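Local coordinates for protein ribulose bisphosphate carboxylase (Pyrococcus horikoshii, PDB 2D69) that probably adds carbon dioxide and water to ribulose 1,5-bisphosphate, yielding two molecules of 3-phosphoglycerate, as part of an archaeal AMP degradation pathway, at residues V72-K77 with G81-I86; Y30-N35 with E41-I46; G107-M112 with K116-L121. All blocks are in the same frame, centred on the assembly; numbering follows the deposited sequence.

Contact 1. Residues V72-K77 with G81-I86; sequences VFYLEK and GYIAKI
Tyr-74 and Lys-85 stand on the same face of the sheet, and their first torsions turn the two chains toward each other. Tyr-74 CG stands anti to the backbone N (chi1 173°), while Lys-85 CG is anti to the carbonyl carbon and the rest of that chain runs out extended across one face of the tyrosine ring. Lys-85 CE thus lies over the middle of the Tyr-74 ring, 3.8 Å from its centroid, in a CH-pi contact, and NZ, 4.2 Å from that centroid, adds a cation-pi contact. A lysine suits this spot: its methylenes pack against an aromatic face while its ammonium group stays over the ring. Phe-73 presses on the root of the same lysine, its CZ 3.6 Å from Lys-85 CB. At the other end Lys-77 bends back, so that its NZ donates to Gly-81 O (2.8 Å) and also makes a cation-pi contact over one face of the Tyr-82 ring.

Between these ends the backbones are stitched by four hydrogen bonds, including the reciprocal pair of Glu-76 and Ile-83, with Ile-83 N to Glu-76 O at 2.9 Å. The opposite face carries small and branched apolar groups: Val-72 CG2 rests 4.0 Å from Ile-86 CG1, and Leu-75 leans on Ala-84. Helix 39-49 covers part of this side, through Ala-43 on Val-72 and Ile-46 on Ile-86. Phe-73 N bonds to Lys-85 O and Lys-85 N to Tyr-74 O, so two residues of one strand oppose a single residue of the other: an antiparallel beta hairpin interrupted by a classic beta bulge, in the sheet of the Rubisco N-terminal domain.

Contact 2. Residues Y30-N35 with E41-I46; sequences YYFEPN and EAAGRI
Ile-46 spends its two branches on two different rings of the strand. Its CG2, anti to the backbone N, sits over one face of Tyr-30 in a CH-pi contact, 3.7 Å from the ring centroid and displaced toward the rim. The longer branch ends in CD1, which meets Phe-32 CD1 at 3.8 Å. A beta-branched residue fits here because one position on the helix can fill the space between two aromatics.

Phe-32 points from the strand toward the helix with CG between the backbone N and the carbonyl carbon (chi1 71°), which sends the ring to the helix backbone. There CE2 lies 3.4 Å from Ala-42 CB, and CZ reaches Ala-43 CB at 4.0 Å. The methyls of Ala-42 and Ala-43 are short enough for the ring to settle close to the helix, and Ala-42 CB also touches Pro-34 CB. On another side of the helix, Arg-45, one turn on from Glu-41, holds its OE1 side-on with NE and NH2 in a salt bridge.

The Tyr-30 hydroxyl, the polar end of its ring, bonds to Val-105 O. Across the interface carbon meets carbon, and the contact between these two segments therefore rests on apolar packing and close fit.

Contact 3. Residues G107-M112 with K116-L121; sequences GNVFGM and KNLRLL. With SO4 (sulfate ion), chain G.
Phe-110 O and Met-112 O are both gripped by one nitrogen, NH1 of Arg-287 of a second subunit, while the Phe-110 ring turns to Leu-118 of its own chain. The ring edge points CE2 at Leu-118 O from 3.3 Å and CD2 from 3.4 Å, the oxygen lying in the ring plane. Leu-118 has its backbone hydrogen bonding with Gly-292, and the slightly positive C-H rim of the phenyl group is a weakly polar extra neighbour for this carbonyl. Phe-110 CG is anti to its own carbonyl carbon (chi1 -73°), and the ring thereby leaves the 3-10 turn and reaches the strand, where CZ touches Leu-120 CB at 4.2 Å. The Leu-118 side chain comes across Phe-110 at about a right angle. Its CD2 passes 3.8 Å from Phe-110 CD2 and presses on Val-109 CG2 at 3.5 Å, tighter than usual for two carbons.

Alternation along strand 115-124 sorts these roles: Leu-118 and Leu-120 turn to the 3-10 segment 108-111, while Arg-119 faces away from it. With an alanine in place of Phe-110, the flanks of Leu-118 and Leu-120 would probably lose their aromatic cover, opening a gap between turn and strand.

This turn helps form an interface with a second subunit of the octamer. Asn-108 packs on Glu-189 of that subunit, a predicted magnesium ligand, consistent with the family's active sites built between two chains. On the far face of the strand, Arg-119 extends from CG to NE, a long reach that suits arginine. Its NH1 makes a weak hydrogen bond of 3.4 Å to O3 of a sulfate ion, probably from the crystallisation liquor, and its NH2 another weak one to Thr-286 O.

In the fold
Along the chain the contacts follow one another in the order 2, 1, 3, all within the N-terminal domain. Their centres lie about 8 Å apart for contacts 1 and 2 and for contacts 2 and 3, and about 14 Å for contacts 1 and 3. All reach one sheet, whose order across is 71-78, 81-88, 26-34, 115-124, 292-293. Strand 26-34 is thus central, bonded to the hairpin of contact 1 on one side and to the strand of contact 3 on the other. Helix 39-49, part of contact 2, also touches Val-72 of contact 1 and Leu-118 of contact 3. Strand 292-293, from the catalytic part of the chain, pairs with 115-124 and so ties the two domains together.

Contact 1. Residues V72-K77 with G81-I86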
ATOM      1  N   VAL A  72      -1.003  -5.349  51.742  1.00 17.74           N
ATOM      2  CA  VAL A  72      -0.365  -6.535  52.311  1.00 17.64           C
ATOM      3  C   VAL A  72      -1.378  -7.203  53.213  1.00 17.75           C
ATOM      4  O   VAL A  72      -1.791  -6.614  54.201  1.00 18.05           O
ATOM      5  CB  VAL A  72       0.887  -6.204  53.164  1.00 17.43           C
ATOM      6  CG1 VAL A  72       1.521  -7.507  53.679  1.00 18.24           C
ATOM      7  CG2 VAL A  72       1.888  -5.369  52.373  1.00 17.25           C
ATOM      8  N   PHE A  73      -1.782  -8.430  52.875  1.00 18.02           N
ATOM      9  CA  PHE A  73      -2.806  -9.136  53.628  1.00 18.14           C
ATOM     10  C   PHE A  73      -2.322 -10.397  54.374  1.00 18.66           C
ATOM     11  O   PHE A  73      -3.055 -10.954  55.226  1.00 19.45           O
ATOM     12  CB  PHE A  73      -3.981  -9.443  52.712  1.00 17.23           C
ATOM     13  CG  PHE A  73      -3.729 -10.529  51.707  1.00 18.33           C
ATOM     14  CD1 PHE A  73      -3.986 -11.861  52.032  1.00 19.26           C
ATOM     15  CD2 PHE A  73      -3.255 -10.221  50.420  1.00 16.61           C
ATOM     16  CE1 PHE A  73      -3.766 -12.882  51.109  1.00 19.17           C
ATOM     17  CE2 PHE A  73      -3.043 -11.233  49.470  1.00 17.43           C
ATOM     18  CZ  PHE A  73      -3.303 -12.564  49.809  1.00 19.34           C
ATOM     19  N   TYR A  74      -1.109 -10.834  54.039  1.00 18.97           N
ATOM     20  CA  TYR A  74      -0.446 -11.967  54.674  1.00 19.60           C
ATOM     21  C   TYR A  74       1.012 -11.614  54.940  1.00 19.36           C
ATOM     22  O   TYR A  74       1.699 -11.095  54.067  1.00 18.44           O
ATOM     23  CB  TYR A  74      -0.518 -13.168  53.743  1.00 20.52           C
ATOM     24  CG  TYR A  74       0.257 -14.398  54.173  1.00 21.10           C
ATOM     25  CD1 TYR A  74      -0.423 -15.550  54.615  1.00 24.29           C
ATOM     26  CD2 TYR A  74       1.639 -14.442  54.086  1.00 20.58           C
ATOM     27  CE1 TYR A  74       0.259 -16.707  54.971  1.00 25.27           C
ATOM     28  CE2 TYR A  74       2.337 -15.588  54.437  1.00 22.15           C
ATOM     29  CZ  TYR A  74       1.638 -16.722  54.880  1.00 24.59           C
ATOM     30  OH  TYR A  74       2.317 -17.858  55.244  1.00 26.42           O
ATOM     31  N   LEU A  75       1.488 -11.914  56.133  1.00 18.37           N
ATOM     32  CA  LEU A  75       2.873 -11.639  56.484  1.00 19.18           C
ATOM     33  C   LEU A  75       3.343 -12.585  57.579  1.00 19.56           C
ATOM     34  O   LEU A  75       2.853 -12.517  58.682  1.00 20.09           O
ATOM     35  CB  LEU A  75       3.032 -10.193  56.967  1.00 19.18           C
ATOM     36  CG  LEU A  75       4.450  -9.851  57.441  1.00 19.09           C
ATOM     37  CD1 LEU A  75       5.418 -10.076  56.257  1.00 19.26           C
ATOM     38  CD2 LEU A  75       4.578  -8.431  57.969  1.00 16.34           C
ATOM     39  N   GLU A  76       4.278 -13.471  57.267  1.00 20.22           N
ATOM     40  CA  GLU A  76       4.750 -14.461  58.237  1.00 21.13           C
ATOM     41  C   GLU A  76       6.229 -14.740  58.061  1.00 21.24           C
ATOM     42  O   GLU A  76       6.775 -14.636  56.981  1.00 20.17           O
ATOM     43  CB  GLU A  76       3.992 -15.799  58.128  1.00 21.68           C
ATOM     44  CG  GLU A  76       2.461 -15.711  58.159  1.00 24.00           C
ATOM     45  CD  GLU A  76       1.874 -15.420  59.534  1.00 26.84           C
ATOM     46  OE1 GLU A  76       2.622 -15.282  60.533  1.00 28.02           O
ATOM     47  OE2 GLU A  76       0.635 -15.332  59.609  1.00 27.79           O
ATOM     48  N   LYS A  77       6.866 -15.124  59.159  1.00 21.30           N
ATOM     49  CA  LYS A  77       8.263 -15.487  59.139  1.00 22.09           C
ATOM     50  C   LYS A  77       8.463 -16.706  58.207  1.00 21.56           C
ATOM     51  O   LYS A  77       7.584 -17.544  58.099  1.00 21.91           O
ATOM     52  CB  LYS A  77       8.715 -15.748  60.585  1.00 22.26           C
ATOM     53  CG  LYS A  77      10.218 -15.782  60.749  1.00 26.44           C
ATOM     54  CD  LYS A  77      10.800 -15.002  61.969  1.00 27.78           C
ATOM     55  CE  LYS A  77      12.288 -14.521  61.631  1.00 29.63           C
ATOM     56  NZ  LYS A  77      12.663 -14.446  60.095  1.00 24.59           N
ATOM     57  N   GLY A  81      13.946 -14.888  56.615  1.00 18.25           N
ATOM     58  CA  GLY A  81      13.118 -13.748  56.311  1.00 16.85           C
ATOM     59  C   GLY A  81      11.632 -13.900  56.591  1.00 16.42           C
ATOM     60  O   GLY A  81      11.193 -14.370  57.674  1.00 14.24           O
ATOM     61  N   TYR A  82      10.870 -13.452  55.594  1.00 14.57           N
ATOM     62  CA  TYR A  82       9.430 -13.270  55.670  1.00 14.64           C
ATOM     63  C   TYR A  82       8.810 -13.515  54.294  1.00 14.05           C
ATOM     64  O   TYR A  82       9.437 -13.234  53.268  1.00 13.63           O
ATOM     65  CB  TYR A  82       9.097 -11.834  56.085  1.00 14.61           C
ATOM     66  CG  TYR A  82       9.615 -11.532  57.462  1.00 14.16           C
ATOM     67  CD1 TYR A  82       8.854 -11.813  58.590  1.00 15.39           C
ATOM     68  CD2 TYR A  82      10.895 -11.042  57.630  1.00 15.29           C
ATOM     69  CE1 TYR A  82       9.351 -11.560  59.881  1.00 15.07           C
ATOM     70  CE2 TYR A  82      11.432 -10.796  58.927  1.00 16.89           C
ATOM     71  CZ  TYR A  82      10.655 -11.058  60.038  1.00 17.18           C
ATOM     72  OH  TYR A  82      11.196 -10.802  61.285  1.00 18.43           O
ATOM     73  N   ILE A  83       7.606 -14.063  54.272  1.00 14.25           N
ATOM     74  CA  ILE A  83       6.810 -14.040  53.050  1.00 15.03           C
ATOM     75  C   ILE A  83       5.694 -13.035  53.264  1.00 14.92           C
ATOM     76  O   ILE A  83       5.139 -12.954  54.382  1.00 16.20           O
ATOM     77  CB  ILE A  83       6.323 -15.447  52.694  1.00 15.70           C
ATOM     78  CG1 ILE A  83       7.498 -16.243  52.096  1.00 17.25           C
ATOM     79  CG2 ILE A  83       5.171 -15.407  51.704  1.00 16.43           C
ATOM     80  CD1 ILE A  83       7.204 -17.762  51.774  1.00 19.71           C
ATOM     81  N   ALA A  84       5.485 -12.163  52.276  1.00 15.00           N
ATOM     82  CA  ALA A  84       4.272 -11.355  52.172  1.00 14.38           C
ATOM     83  C   ALA A  84       3.479 -11.746  50.935  1.00 14.96           C
ATOM     84  O   ALA A  84       4.062 -12.055  49.911  1.00 14.46           O
ATOM     85  CB  ALA A  84       4.610  -9.897  52.104  1.00 15.02           C
ATOM     86  N   LYS A  85       2.153 -11.739  51.054  1.00 13.97           N
ATOM     87  CA  LYS A  85       1.283 -11.812  49.905  1.00 14.49           C
ATOM     88  C   LYS A  85       0.596 -10.482  49.844  1.00 14.28           C
ATOM     89  O   LYS A  85       0.152  -9.942  50.863  1.00 14.25           O
ATOM     90  CB  LYS A  85       0.260 -12.932  50.048  1.00 14.88           C
ATOM     91  CG  LYS A  85       0.844 -14.263  50.432  1.00 15.62           C
ATOM     92  CD  LYS A  85      -0.225 -15.355  50.382  1.00 19.10           C
ATOM     93  CE  LYS A  85       0.267 -16.676  50.992  1.00 22.38           C
ATOM     94  NZ  LYS A  85      -0.851 -17.629  51.287  1.00 24.59           N
ATOM     95  N   ILE A  86       0.517  -9.938  48.650  1.00 13.34           N
ATOM     96  CA  ILE A  86       0.018  -8.585  48.441  1.00 14.45           C
ATOM     97  C   ILE A  86      -1.052  -8.628  47.362  1.00 13.97           C
ATOM     98  O   ILE A  86      -0.921  -9.369  46.380  1.00 13.18           O
ATOM     99  CB  ILE A  86       1.159  -7.622  48.046  1.00 14.72           C
ATOM    100  CG1 ILE A  86       2.282  -7.636  49.119  1.00 15.25           C
ATOM    101  CG2 ILE A  86       0.592  -6.203  47.877  1.00 17.02           C
ATOM    102  CD1 ILE A  86       3.545  -6.757  48.756  1.00 13.97           C
TER

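Contact 2. Residues Y30-N35 with E41-I46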
ATOM      1  N   TYR A  30       5.860 -12.471  47.771  1.00 15.08           N
ATOM      2  CA  TYR A  30       7.249 -12.095  47.894  1.00 14.72           C
ATOM      3  C   TYR A  30       7.914 -12.740  49.118  1.00 15.32           C
ATOM      4  O   TYR A  30       7.326 -12.844  50.210  1.00 14.96           O
ATOM      5  CB  TYR A  30       7.380 -10.574  48.040  1.00 15.11           C
ATOM      6  CG  TYR A  30       6.905  -9.707  46.878  1.00 16.42           C
ATOM      7  CD1 TYR A  30       7.758  -9.419  45.796  1.00 16.27           C
ATOM      8  CD2 TYR A  30       5.621  -9.144  46.867  1.00 17.58           C
ATOM      9  CE1 TYR A  30       7.339  -8.634  44.717  1.00 17.45           C
ATOM     10  CE2 TYR A  30       5.181  -8.337  45.792  1.00 15.89           C
ATOM     11  CZ  TYR A  30       6.052  -8.073  44.733  1.00 18.68           C
ATOM     12  OH  TYR A  30       5.660  -7.256  43.686  1.00 17.14           O
ATOM     13  N   TYR A  31       9.168 -13.137  48.956  1.00 15.25           N
ATOM     14  CA  TYR A  31      10.061 -13.368  50.100  1.00 14.43           C
ATOM     15  C   TYR A  31      10.907 -12.113  50.329  1.00 14.73           C
ATOM     16  O   TYR A  31      11.399 -11.516  49.382  1.00 14.28           O
ATOM     17  CB  TYR A  31      11.012 -14.544  49.800  1.00 15.06           C
ATOM     18  CG  TYR A  31      12.143 -14.680  50.815  1.00 14.33           C
ATOM     19  CD1 TYR A  31      13.390 -14.136  50.571  1.00 16.63           C
ATOM     20  CD2 TYR A  31      11.928 -15.296  52.021  1.00 15.78           C
ATOM     21  CE1 TYR A  31      14.440 -14.229  51.538  1.00 17.68           C
ATOM     22  CE2 TYR A  31      12.956 -15.419  52.989  1.00 16.96           C
ATOM     23  CZ  TYR A  31      14.212 -14.875  52.738  1.00 16.44           C
ATOM     24  OH  TYR A  31      15.229 -14.965  53.678  1.00 13.68           O
ATOM     25  N   PHE A  32      11.173 -11.731  51.572  1.00 15.06           N
ATOM     26  CA  PHE A  32      12.073 -10.600  51.763  1.00 15.56           C
ATOM     27  C   PHE A  32      12.778 -10.661  53.102  1.00 15.57           C
ATOM     28  O   PHE A  32      12.405 -11.439  53.947  1.00 16.15           O
ATOM     29  CB  PHE A  32      11.314  -9.245  51.601  1.00 15.98           C
ATOM     30  CG  PHE A  32      10.365  -8.946  52.731  1.00 14.19           C
ATOM     31  CD1 PHE A  32       9.058  -9.379  52.662  1.00 15.36           C
ATOM     32  CD2 PHE A  32      10.783  -8.250  53.859  1.00 18.32           C
ATOM     33  CE1 PHE A  32       8.178  -9.126  53.723  1.00 19.49           C
ATOM     34  CE2 PHE A  32       9.908  -8.008  54.908  1.00 18.19           C
ATOM     35  CZ  PHE A  32       8.599  -8.447  54.826  1.00 17.09           C
ATOM     36  N   GLU A  33      13.821  -9.849  53.251  1.00 16.09           N
ATOM     37  CA  GLU A  33      14.524  -9.657  54.514  1.00 17.02           C
ATOM     38  C   GLU A  33      14.627  -8.128  54.721  1.00 17.99           C
ATOM     39  O   GLU A  33      15.133  -7.443  53.831  1.00 19.37           O
ATOM     40  CB  GLU A  33      15.929 -10.297  54.444  1.00 16.67           C
ATOM     41  CG  GLU A  33      15.904 -11.778  54.014  1.00 17.90           C
ATOM     42  CD  GLU A  33      17.275 -12.371  53.708  1.00 20.07           C
ATOM     43  OE1 GLU A  33      18.288 -11.619  53.783  1.00 19.47           O
ATOM     44  OE2 GLU A  33      17.330 -13.592  53.360  1.00 18.41           O
ATOM     45  N   PRO A  34      14.113  -7.573  55.822  1.00 17.45           N
ATOM     46  CA  PRO A  34      14.193  -6.120  56.038  1.00 18.28           C
ATOM     47  C   PRO A  34      15.600  -5.682  56.383  1.00 18.28           C
ATOM     48  O   PRO A  34      16.381  -6.476  56.883  1.00 18.78           O
ATOM     49  CB  PRO A  34      13.286  -5.880  57.247  1.00 17.56           C
ATOM     50  CG  PRO A  34      13.297  -7.153  57.979  1.00 17.74           C
ATOM     51  CD  PRO A  34      13.423  -8.241  56.928  1.00 17.65           C
ATOM     52  N   ASN A  35      15.925  -4.437  56.084  1.00 19.05           N
ATOM     53  CA  ASN A  35      17.210  -3.883  56.447  1.00 20.36           C
ATOM     54  C   ASN A  35      17.001  -2.594  57.207  1.00 19.93           C
ATOM     55  O   ASN A  35      16.793  -1.562  56.617  1.00 20.51           O
ATOM     56  CB  ASN A  35      18.092  -3.641  55.214  1.00 20.11           C
ATOM     57  CG  ASN A  35      19.384  -2.924  55.568  1.00 22.47           C
ATOM     58  OD1 ASN A  35      19.742  -1.930  54.959  1.00 26.34           O
ATOM     59  ND2 ASN A  35      20.054  -3.400  56.603  1.00 21.64           N
ATOM     60  N   GLU A  41       6.959  -2.685  57.886  1.00 16.85           N
ATOM     61  CA  GLU A  41       7.359  -1.518  57.113  1.00 17.62           C
ATOM     62  C   GLU A  41       7.962  -1.948  55.806  1.00 17.30           C
ATOM     63  O   GLU A  41       7.582  -1.453  54.741  1.00 18.14           O
ATOM     64  CB  GLU A  41       8.325  -0.600  57.900  1.00 19.31           C
ATOM     65  CG  GLU A  41       8.086   0.868  57.515  1.00 22.49           C
ATOM     66  CD  GLU A  41       9.208   1.807  57.898  1.00 25.15           C
ATOM     67  OE1 GLU A  41      10.049   2.090  57.024  1.00 27.76           O
ATOM     68  OE2 GLU A  41       9.226   2.270  59.056  1.00 28.69           O
ATOM     69  N   ALA A  42       8.856  -2.919  55.857  1.00 16.20           N
ATOM     70  CA  ALA A  42       9.396  -3.482  54.627  1.00 15.30           C
ATOM     71  C   ALA A  42       8.256  -3.912  53.705  1.00 15.10           C
ATOM     72  O   ALA A  42       8.247  -3.530  52.552  1.00 15.31           O
ATOM     73  CB  ALA A  42      10.330  -4.679  54.927  1.00 14.51           C
ATOM     74  N   ALA A  43       7.306  -4.700  54.215  1.00 14.12           N
ATOM     75  CA  ALA A  43       6.213  -5.219  53.395  1.00 14.27           C
ATOM     76  C   ALA A  43       5.380  -4.055  52.775  1.00 14.40           C
ATOM     77  O   ALA A  43       5.045  -4.074  51.587  1.00 13.12           O
ATOM     78  CB  ALA A  43       5.356  -6.152  54.229  1.00 14.22           C
ATOM     79  N   GLY A  44       5.101  -3.047  53.595  1.00 13.41           N
ATOM     80  CA  GLY A  44       4.448  -1.829  53.171  1.00 14.17           C
ATOM     81  C   GLY A  44       5.186  -1.155  52.024  1.00 14.13           C
ATOM     82  O   GLY A  44       4.565  -0.791  51.040  1.00 14.40           O
ATOM     83  N   ARG A  45       6.506  -1.037  52.138  1.00 13.22           N
ATOM     84  CA  ARG A  45       7.332  -0.480  51.093  1.00 13.67           C
ATOM     85  C   ARG A  45       7.164  -1.241  49.769  1.00 14.24           C
ATOM     86  O   ARG A  45       7.096  -0.637  48.679  1.00 14.39           O
ATOM     87  CB  ARG A  45       8.792  -0.521  51.522  1.00 14.35           C
ATOM     88  CG  ARG A  45       9.105   0.581  52.544  1.00 12.59           C
ATOM     89  CD  ARG A  45      10.502   0.486  53.109  1.00 14.15           C
ATOM     90  NE  ARG A  45      10.750   1.479  54.187  1.00 16.90           N
ATOM     91  CZ  ARG A  45      11.309   2.681  54.004  1.00 17.79           C
ATOM     92  NH1 ARG A  45      11.674   3.101  52.793  1.00 17.49           N
ATOM     93  NH2 ARG A  45      11.483   3.505  55.049  1.00 21.48           N
ATOM     94  N   ILE A  46       7.079  -2.561  49.852  1.00 13.82           N
ATOM     95  CA  ILE A  46       6.843  -3.339  48.623  1.00 15.35           C
ATOM     96  C   ILE A  46       5.482  -2.968  47.995  1.00 15.34           C
ATOM     97  O   ILE A  46       5.383  -2.750  46.769  1.00 15.71           O
ATOM     98  CB  ILE A  46       6.936  -4.844  48.881  1.00 14.81           C
ATOM     99  CG1 ILE A  46       8.324  -5.174  49.431  1.00 15.18           C
ATOM    100  CG2 ILE A  46       6.743  -5.606  47.535  1.00 14.70           C
ATOM    101  CD1 ILE A  46       8.409  -6.529  50.168  1.00 16.89           C
TER

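Contact 3. Residues G107-M112 with K116-L121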
ATOM      1  N   GLY A 107       9.740  -4.366  39.527  1.00 18.85           N
ATOM      2  CA  GLY A 107      10.462  -3.210  39.039  1.00 18.45           C
ATOM      3  C   GLY A 107      11.360  -2.581  40.084  1.00 19.83           C
ATOM      4  O   GLY A 107      12.337  -3.206  40.537  1.00 21.36           O
ATOM      5  N   ASN A 108      11.023  -1.368  40.497  1.00 20.33           N
ATOM      6  CA  ASN A 108      11.827  -0.620  41.460  1.00 21.12           C
ATOM      7  C   ASN A 108      11.922  -1.298  42.799  1.00 20.66           C
ATOM      8  O   ASN A 108      12.770  -0.906  43.615  1.00 22.31           O
ATOM      9  CB  ASN A 108      11.242   0.776  41.681  1.00 21.87           C
ATOM     10  CG  ASN A 108      11.659   1.749  40.603  1.00 26.07           C
ATOM     11  OD1 ASN A 108      12.281   1.351  39.598  1.00 33.41           O
ATOM     12  ND2 ASN A 108      11.333   3.034  40.790  1.00 26.77           N
ATOM     13  N   VAL A 109      11.050  -2.265  43.066  1.00 20.05           N
ATOM     14  CA  VAL A 109      11.014  -2.856  44.408  1.00 20.13           C
ATOM     15  C   VAL A 109      12.329  -3.569  44.785  1.00 19.82           C
ATOM     16  O   VAL A 109      12.711  -3.633  45.961  1.00 18.80           O
ATOM     17  CB  VAL A 109       9.813  -3.824  44.612  1.00 20.46           C
ATOM     18  CG1 VAL A 109       8.511  -3.061  44.751  1.00 22.17           C
ATOM     19  CG2 VAL A 109       9.723  -4.850  43.520  1.00 19.03           C
ATOM     20  N   PHE A 110      13.003  -4.107  43.777  1.00 19.25           N
ATOM     21  CA  PHE A 110      14.204  -4.895  43.978  1.00 19.74           C
ATOM     22  C   PHE A 110      15.389  -4.053  44.384  1.00 20.85           C
ATOM     23  O   PHE A 110      16.364  -4.576  44.942  1.00 22.49           O
ATOM     24  CB  PHE A 110      14.561  -5.622  42.695  1.00 19.25           C
ATOM     25  CG  PHE A 110      13.667  -6.766  42.379  1.00 19.32           C
ATOM     26  CD1 PHE A 110      12.917  -6.782  41.221  1.00 16.67           C
ATOM     27  CD2 PHE A 110      13.629  -7.873  43.201  1.00 18.57           C
ATOM     28  CE1 PHE A 110      12.113  -7.872  40.928  1.00 19.31           C
ATOM     29  CE2 PHE A 110      12.832  -8.986  42.892  1.00 18.47           C
ATOM     30  CZ  PHE A 110      12.091  -8.995  41.762  1.00 18.84           C
ATOM     31  N   GLY A 111      15.313  -2.758  44.114  1.00 20.80           N
ATOM     32  CA  GLY A 111      16.374  -1.853  44.465  1.00 21.77           C
ATOM     33  C   GLY A 111      16.184  -1.083  45.769  1.00 22.43           C
ATOM     34  O   GLY A 111      17.013  -0.283  46.083  1.00 22.98           O
ATOM     35  N   MET A 112      15.140  -1.354  46.532  1.00 23.36           N
ATOM     36  CA  MET A 112      14.869  -0.607  47.768  1.00 25.33           C
ATOM     37  C   MET A 112      15.916  -0.845  48.842  1.00 25.09           C
ATOM     38  O   MET A 112      16.143  -1.982  49.264  1.00 25.68           O
ATOM     39  CB  MET A 112      13.466  -0.928  48.279  1.00 25.43           C
ATOM     40  CG  MET A 112      12.429  -0.440  47.295  1.00 28.30           C
ATOM     41  SD  MET A 112      10.733  -0.579  47.834  1.00 33.64           S
ATOM     42  CE  MET A 112      10.539  -2.325  48.050  1.00 32.89           C
ATOM     43  N   LYS A 116      16.990  -6.009  52.456  1.00 21.27           N
ATOM     44  CA  LYS A 116      18.279  -6.666  52.257  1.00 20.95           C
ATOM     45  C   LYS A 116      18.194  -7.486  50.986  1.00 19.47           C
ATOM     46  O   LYS A 116      19.145  -7.544  50.209  1.00 19.79           O
ATOM     47  CB  LYS A 116      18.642  -7.552  53.468  1.00 21.23           C
ATOM     48  CG  LYS A 116      20.135  -7.726  53.722  1.00 24.09           C
ATOM     49  CD  LYS A 116      20.508  -7.884  55.214  1.00 26.23           C
ATOM     50  CE  LYS A 116      21.890  -8.589  55.352  1.00 28.42           C
ATOM     51  NZ  LYS A 116      22.570  -8.418  56.715  1.00 29.47           N
ATOM     52  N   ASN A 117      17.055  -8.146  50.804  1.00 17.11           N
ATOM     53  CA  ASN A 117      16.861  -9.067  49.698  1.00 15.73           C
ATOM     54  C   ASN A 117      15.365  -9.110  49.371  1.00 14.58           C
ATOM     55  O   ASN A 117      14.545  -8.999  50.270  1.00 12.91           O
ATOM     56  CB  ASN A 117      17.298 -10.474  50.093  1.00 16.07           C
ATOM     57  CG  ASN A 117      18.819 -10.651  50.085  1.00 16.59           C
ATOM     58  OD1 ASN A 117      19.474 -10.483  49.047  1.00 14.46           O
ATOM     59  ND2 ASN A 117      19.392 -10.962  51.260  1.00 16.99           N
ATOM     60  N   LEU A 118      15.016  -9.408  48.117  1.00 14.13           N
ATOM     61  CA  LEU A 118      13.639  -9.403  47.681  1.00 13.13           C
ATOM     62  C   LEU A 118      13.509 -10.379  46.514  1.00 14.14           C
ATOM     63  O   LEU A 118      14.238 -10.261  45.544  1.00 12.76           O
ATOM     64  CB  LEU A 118      13.157  -7.998  47.243  1.00 13.27           C
ATOM     65  CG  LEU A 118      11.711  -8.006  46.694  1.00 12.72           C
ATOM     66  CD1 LEU A 118      10.688  -8.271  47.767  1.00 11.93           C
ATOM     67  CD2 LEU A 118      11.354  -6.741  45.960  1.00 13.27           C
ATOM     68  N   ARG A 119      12.583 -11.324  46.641  1.00 13.95           N
ATOM     69  CA  ARG A 119      12.355 -12.310  45.598  1.00 15.23           C
ATOM     70  C   ARG A 119      10.902 -12.369  45.308  1.00 15.82           C
ATOM     71  O   ARG A 119      10.115 -12.554  46.216  1.00 17.68           O
ATOM     72  CB  ARG A 119      12.848 -13.677  46.072  1.00 15.37           C
ATOM     73  CG  ARG A 119      13.156 -14.634  44.935  1.00 18.52           C
ATOM     74  CD  ARG A 119      13.547 -16.056  45.385  1.00 18.46           C
ATOM     75  NE  ARG A 119      14.140 -16.787  44.277  1.00 19.73           N
ATOM     76  CZ  ARG A 119      14.282 -18.115  44.213  1.00 19.45           C
ATOM     77  NH1 ARG A 119      13.799 -18.908  45.158  1.00 17.74           N
ATOM     78  NH2 ARG A 119      14.870 -18.652  43.150  1.00 19.28           N
ATOM     79  N   LEU A 120      10.512 -12.265  44.035  1.00 16.31           N
ATOM     80  CA  LEU A 120       9.144 -12.455  43.674  1.00 15.65           C
ATOM     81  C   LEU A 120       8.945 -13.944  43.460  1.00 15.45           C
ATOM     82  O   LEU A 120       9.553 -14.510  42.587  1.00 15.14           O
ATOM     83  CB  LEU A 120       8.864 -11.635  42.420  1.00 16.90           C
ATOM     84  CG  LEU A 120       7.677 -11.741  41.440  1.00 19.59           C
ATOM     85  CD1 LEU A 120       6.661 -12.800  41.661  1.00 19.88           C
ATOM     86  CD2 LEU A 120       7.038 -10.378  41.280  1.00 21.66           C
ATOM     87  N   LEU A 121       8.090 -14.562  44.265  1.00 15.46           N
ATOM     88  CA  LEU A 121       7.921 -16.006  44.288  1.00 15.11           C
ATOM     89  C   LEU A 121       6.883 -16.529  43.314  1.00 15.34           C
ATOM     90  O   LEU A 121       7.089 -17.567  42.689  1.00 16.47           O
ATOM     91  CB  LEU A 121       7.547 -16.478  45.682  1.00 14.85           C
ATOM     92  CG  LEU A 121       8.499 -16.088  46.769  1.00 15.64           C
ATOM     93  CD1 LEU A 121       7.992 -16.623  48.141  1.00 17.84           C
ATOM     94  CD2 LEU A 121       9.917 -16.616  46.441  1.00 17.53           C
TER
HETATM   95  S   SO4 G1003      13.106 -18.841  49.697  1.00115.33           S
HETATM   96  O1  SO4 G1003      14.530 -19.134  49.854  1.00115.34           O
HETATM   97  O2  SO4 G1003      12.703 -17.846  50.680  1.00115.42           O
HETATM   98  O3  SO4 G1003      12.858 -18.317  48.351  1.00113.30           O
HETATM   99  O4  SO4 G1003      12.345 -20.062  49.966  1.00115.22           O